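Long-range contacts in sigma regulatory family protein-PP2C phosphatase (Chlamydia trachomatis serovar L2, PDB 6MAB), which probably senses TCA-cycle intermediates through its periplasmic domain, and as the full-length protein probably acts as a PP2C-type phosphatase: residues Leu130-Ile134 with Leu143-Tyr147; Thr31-Asn35 with Phe113-Leu117. All blocks are in the same frame, centred on the assembly; numbering follows the deposited sequence.

Contact 1. Residues Leu130-Ile134 with Leu143-Tyr147; sequences LQTNI and LGVLY
Gln131 and Tyr147 face each other as a non-hydrogen-bonded pair on neighbouring antiparallel strands, with their side chains alongside one another on the same sheet face. With CG anti to the carbonyl carbon (chi1 -59°) and the rest of its chain extended, Gln131 runs alongside the tyrosine ring. Its CB touches Val145 CG1 (3.8 Å). Gln131 CG lies 3.9 Å from Tyr147 CD2, and CD is also close to that ring atom. The amide continues along the same ring side until Gln131 NE2 is 3.5 Å from Tyr147 CE2. Amide and ring planes are inclined by 36°, an oblique approach. The polar tip is held by the loop that contains Glu104 and Phe106: NE2 donates to Glu104 O and OE1 accepts from Phe106 N. Two residues on, Asn133 OD1 rests against Val145 CG2 (3.6 Å), while its ND2 is bonded to Gln111 O and Ser108 O.

Between these pairs the backbones of Thr132 and Leu146 form a reciprocal couple, Leu146 N to Thr132 O at 2.8 Å and Thr132 N to Leu146 O at 3.0 Å. Further along, Ile134 N bonds to Gly144 O, and Leu143 N donates a hydrogen bond to Ile134 O at 2.8 Å. On the face shared by Thr132, Ile134 and Leu146, Ile134 CB rests on Gly144 O and its extended chain carries CD1 across the partner strand to 3.8 Å from Leu146 N. Thr132 and Leu146 both pack on Leu39 of helix 35-45.

The hairpin therefore has two chemically distinct faces. One is largely apolar against the helix, though Thr132 OG1 there is hydrogen-bonded to Asn35 ND2; the other has its amides tied to loop backbone atoms. These bonds satisfy the buried ends of Gln131 and Asn133 and fix the glutamine amide against the tyrosine ring, whereas Gly144 N is buried without a partner.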
loop_
_atom_site.group_PDB
_atom_site.type_symbol
_atom_site.label_atom_id
_atom_site.label_comp_id
_atom_site.label_asym_id
_atom_site.label_seq_id
_atom_site.Cartn_x
_atom_site.Cartn_y
_atom_site.Cartn_z
ATOM N N LEU A 130 -3.996 3.195 -7.506
ATOM C CA LEU A 130 -3.207 3.851 -8.542
ATOM C C LEU A 130 -3.976 5.058 -9.062
ATOM O O LEU A 130 -5.159 4.953 -9.391
ATOM C CB LEU A 130 -2.904 2.892 -9.679
ATOM C CG LEU A 130 -1.652 2.054 -9.478
ATOM C CD1 LEU A 130 -1.750 1.162 -8.245
ATOM C CD2 LEU A 130 -1.351 1.219 -10.712
ATOM N N GLN A 131 -3.315 6.210 -9.066
ATOM C CA GLN A 131 -3.883 7.448 -9.568
ATOM C C GLN A 131 -2.936 8.028 -10.590
ATOM O O GLN A 131 -1.741 8.158 -10.306
ATOM C CB GLN A 131 -4.121 8.420 -8.414
ATOM C CG GLN A 131 -5.064 7.815 -7.402
ATOM C CD GLN A 131 -5.380 8.720 -6.211
ATOM O OE1 GLN A 131 -5.103 9.923 -6.220
ATOM N NE2 GLN A 131 -5.993 8.132 -5.190
ATOM N N THR A 132 -3.468 8.344 -11.769
ATOM C CA THR A 132 -2.681 8.856 -12.882
ATOM C C THR A 132 -3.333 10.106 -13.465
ATOM O O THR A 132 -4.522 10.094 -13.798
ATOM C CB THR A 132 -2.539 7.775 -13.937
ATOM O OG1 THR A 132 -1.906 6.639 -13.344
ATOM C CG2 THR A 132 -1.711 8.278 -15.132
ATOM N N ASN A 133 -2.549 11.177 -13.603
ATOM C CA ASN A 133 -3.084 12.429 -14.113
ATOM C C ASN A 133 -3.372 12.326 -15.612
ATOM O O ASN A 133 -2.602 11.743 -16.383
ATOM C CB ASN A 133 -2.121 13.586 -13.830
ATOM C CG ASN A 133 -2.349 14.214 -12.494
ATOM O OD1 ASN A 133 -3.489 14.319 -12.022
ATOM N ND2 ASN A 133 -1.274 14.647 -11.865
ATOM N N ILE A 134 -4.518 12.870 -16.005
ATOM C CA ILE A 134 -4.916 12.986 -17.402
ATOM C C ILE A 134 -4.619 14.431 -17.788
ATOM O O ILE A 134 -5.334 15.360 -17.398
ATOM C CB ILE A 134 -6.386 12.604 -17.600
ATOM C CG1 ILE A 134 -6.576 11.118 -17.225
ATOM C CG2 ILE A 134 -6.824 12.876 -19.040
ATOM C CD1 ILE A 134 -8.033 10.730 -17.021
ATOM N N LEU A 143 -6.787 17.488 -16.413
ATOM C CA LEU A 143 -8.206 17.406 -16.727
ATOM C C LEU A 143 -8.944 16.456 -15.808
ATOM O O LEU A 143 -10.170 16.548 -15.670
ATOM C CB LEU A 143 -8.399 16.930 -18.166
ATOM C CG LEU A 143 -7.790 17.802 -19.278
ATOM C CD1 LEU A 143 -8.051 17.215 -20.649
ATOM C CD2 LEU A 143 -8.367 19.220 -19.204
ATOM N N GLY A 144 -8.221 15.537 -15.191
ATOM C CA GLY A 144 -8.844 14.509 -14.394
ATOM C C GLY A 144 -7.797 13.497 -13.996
ATOM O O GLY A 144 -6.603 13.680 -14.249
ATOM N N VAL A 145 -8.272 12.428 -13.379
ATOM C CA VAL A 145 -7.415 11.380 -12.848
ATOM C C VAL A 145 -8.000 10.033 -13.241
ATOM O O VAL A 145 -9.211 9.832 -13.152
ATOM C CB VAL A 145 -7.281 11.501 -11.317
ATOM C CG1 VAL A 145 -6.532 10.290 -10.731
ATOM C CG2 VAL A 145 -6.561 12.803 -10.974
ATOM N N LEU A 146 -7.145 9.122 -13.716
ATOM C CA LEU A 146 -7.520 7.721 -13.901
ATOM C C LEU A 146 -7.211 6.994 -12.597
ATOM O O LEU A 146 -6.047 6.909 -12.178
ATOM C CB LEU A 146 -6.767 7.091 -15.066
ATOM C CG LEU A 146 -7.145 5.629 -15.332
ATOM C CD1 LEU A 146 -8.611 5.512 -15.715
ATOM C CD2 LEU A 146 -6.287 5.035 -16.442
ATOM N N TYR A 147 -8.271 6.525 -11.930
ATOM C CA TYR A 147 -8.236 5.967 -10.592
ATOM C C TYR A 147 -8.532 4.471 -10.677
ATOM O O TYR A 147 -9.580 4.082 -11.195
ATOM C CB TYR A 147 -9.286 6.704 -9.766
ATOM C CG TYR A 147 -9.475 6.276 -8.327
ATOM C CD1 TYR A 147 -10.291 5.212 -8.006
ATOM C CD2 TYR A 147 -8.880 6.985 -7.290
ATOM C CE1 TYR A 147 -10.492 4.833 -6.664
ATOM C CE2 TYR A 147 -9.074 6.613 -5.955
ATOM C CZ TYR A 147 -9.885 5.547 -5.659
ATOM O OH TYR A 147 -10.103 5.176 -4.344
#

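Contact 2. Residues Thr31-Asn35 with Phe113-Leu117; sequences TIPLN and FLATL
Asn35 lies over the ring of Phe113, its CB 4.1 Å from the ring centroid and 28° off the normal, a CH-pi contact over the face. A chi1 of 65° places CG between the backbone N and carbonyl carbon of Phe113 and turns one ring face to Asn35. The amide lies over the CD1 side of the ring, its plane 31° from that of the ring, with Asn35 CG 3.3 Å from Phe113 CD1. Asn35 ND2 donates a hydrogen bond to Leu114 O (3.0 Å) from above the carbonyl plane and has a second partner in Thr132 OG1; Asn35 OD1 is buried without one.

The small knob of Ala115 fits a shallow hollow in 31-35: its CB meets Pro33 CB at 3.8 Å, with Ile32 CG2 and Asn35 OD1 also against it. Ile32 continues the line, CD1 touching Leu117 CD2 at 4.3 Å. Pro33 centres an inverse gamma turn, closed by the hydrogen bond from Leu34 N to Ile32 O (2.8 Å), which bends the connection before Leu34, in the N-cap position of helix 35-45. A long N-terminal helix turning into a second helix across the sheet of a PAS-like lobe is consistent with the Cache-type sensor fold.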
loop_
_atom_site.group_PDB
_atom_site.type_symbol
_atom_site.label_atom_id
_atom_site.label_comp_id
_atom_site.label_asym_id
_atom_site.label_seq_id
_atom_site.Cartn_x
_atom_site.Cartn_y
_atom_site.Cartn_z
ATOM N N THR A 31 5.578 -4.942 -9.589
ATOM C CA THR A 31 4.212 -5.400 -9.794
ATOM C C THR A 31 3.134 -4.373 -9.460
ATOM O O THR A 31 2.050 -4.441 -10.039
ATOM C CB THR A 31 3.949 -6.656 -8.952
ATOM O OG1 THR A 31 4.266 -6.392 -7.586
ATOM C CG2 THR A 31 4.804 -7.809 -9.436
ATOM N N ILE A 32 3.382 -3.429 -8.554
ATOM C CA ILE A 32 2.333 -2.469 -8.187
ATOM C C ILE A 32 2.246 -1.241 -9.101
ATOM O O ILE A 32 1.146 -0.938 -9.606
ATOM C CB ILE A 32 2.502 -2.040 -6.726
ATOM C CG1 ILE A 32 2.324 -3.244 -5.796
ATOM C CG2 ILE A 32 1.490 -0.939 -6.376
ATOM C CD1 ILE A 32 0.982 -3.899 -5.830
ATOM N N PRO A 33 3.339 -0.472 -9.334
ATOM C CA PRO A 33 3.212 0.840 -9.990
ATOM C C PRO A 33 3.183 0.745 -11.513
ATOM O O PRO A 33 4.065 1.264 -12.220
ATOM C CB PRO A 33 4.441 1.580 -9.452
ATOM C CG PRO A 33 5.496 0.508 -9.374
ATOM C CD PRO A 33 4.736 -0.733 -8.927
ATOM N N LEU A 34 2.138 0.096 -12.024
ATOM C CA LEU A 34 1.930 -0.131 -13.454
ATOM C C LEU A 34 1.007 0.919 -14.088
ATOM O O LEU A 34 0.338 0.637 -15.104
ATOM C CB LEU A 34 1.377 -1.530 -13.669
ATOM C CG LEU A 34 2.276 -2.655 -13.128
ATOM C CD1 LEU A 34 1.643 -4.017 -13.403
ATOM C CD2 LEU A 34 3.690 -2.576 -13.705
ATOM N N ASN A 35 1.044 2.140 -13.543
ATOM C CA ASN A 35 0.215 3.242 -14.008
ATOM C C ASN A 35 0.328 3.463 -15.508
ATOM O O ASN A 35 -0.687 3.646 -16.190
ATOM C CB ASN A 35 0.594 4.504 -13.263
ATOM C CG ASN A 35 0.442 4.353 -11.752
ATOM O OD1 ASN A 35 1.157 3.563 -11.122
ATOM N ND2 ASN A 35 -0.488 5.113 -11.168
ATOM N N PHE A 113 1.902 10.480 -11.598
ATOM C CA PHE A 113 1.052 9.427 -11.065
ATOM C C PHE A 113 1.529 9.085 -9.660
ATOM O O PHE A 113 2.612 9.493 -9.225
ATOM C CB PHE A 113 1.083 8.150 -11.936
ATOM C CG PHE A 113 2.418 7.483 -11.965
ATOM C CD1 PHE A 113 2.743 6.532 -11.022
ATOM C CD2 PHE A 113 3.340 7.787 -12.953
ATOM C CE1 PHE A 113 3.994 5.905 -11.040
ATOM C CE2 PHE A 113 4.588 7.160 -12.983
ATOM C CZ PHE A 113 4.913 6.237 -12.034
ATOM N N LEU A 114 0.712 8.297 -8.970
ATOM C CA LEU A 114 1.154 7.664 -7.738
ATOM C C LEU A 114 0.588 6.257 -7.666
ATOM O O LEU A 114 -0.428 5.927 -8.293
ATOM C CB LEU A 114 0.753 8.458 -6.492
ATOM C CG LEU A 114 -0.729 8.653 -6.201
ATOM C CD1 LEU A 114 -1.402 7.448 -5.546
ATOM C CD2 LEU A 114 -0.871 9.904 -5.297
ATOM N N ALA A 115 1.252 5.433 -6.869
ATOM C CA ALA A 115 0.789 4.082 -6.580
ATOM C C ALA A 115 1.028 3.809 -5.106
ATOM O O ALA A 115 2.126 4.050 -4.603
ATOM C CB ALA A 115 1.517 3.049 -7.438
ATOM N N THR A 116 0.014 3.324 -4.406
ATOM C CA THR A 116 0.180 3.062 -2.984
ATOM C C THR A 116 -0.738 1.918 -2.592
ATOM O O THR A 116 -1.447 1.359 -3.423
ATOM C CB THR A 116 -0.054 4.330 -2.180
ATOM O OG1 THR A 116 0.348 4.121 -0.822
ATOM C CG2 THR A 116 -1.497 4.801 -2.265
ATOM N N LEU A 117 -0.647 1.521 -1.326
ATOM C CA LEU A 117 -1.513 0.491 -0.768
ATOM C C LEU A 117 -2.402 1.097 0.300
ATOM O O LEU A 117 -1.942 1.908 1.110
ATOM C CB LEU A 117 -0.695 -0.630 -0.155
ATOM C CG LEU A 117 0.265 -1.339 -1.111
ATOM C CD1 LEU A 117 1.115 -2.355 -0.354
ATOM C CD2 LEU A 117 -0.471 -2.016 -2.233
#

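How the contacts relate
From the N terminus, the long helix 2-31 ends at the bend 31-35, the first half of contact 2. The chain then runs through helices 35-45 and 58-68 and strands 74-80 and 86-91 before strand 113-119 returns to that bend, closing a large loop. Strand 126-135 follows, and contact 1 closes the short loop of the hairpin to strand 142-151. The two contacts thus come in series, neither nesting nor crossing. They meet because strands 113-119 and 126-135 are sheet neighbours: Gln131 O lies 2.8 Å from Leu114 N, a probable hydrogen bond. Together they tie the interhelical bend and an outer strand to the hairpin within one five-stranded sheet.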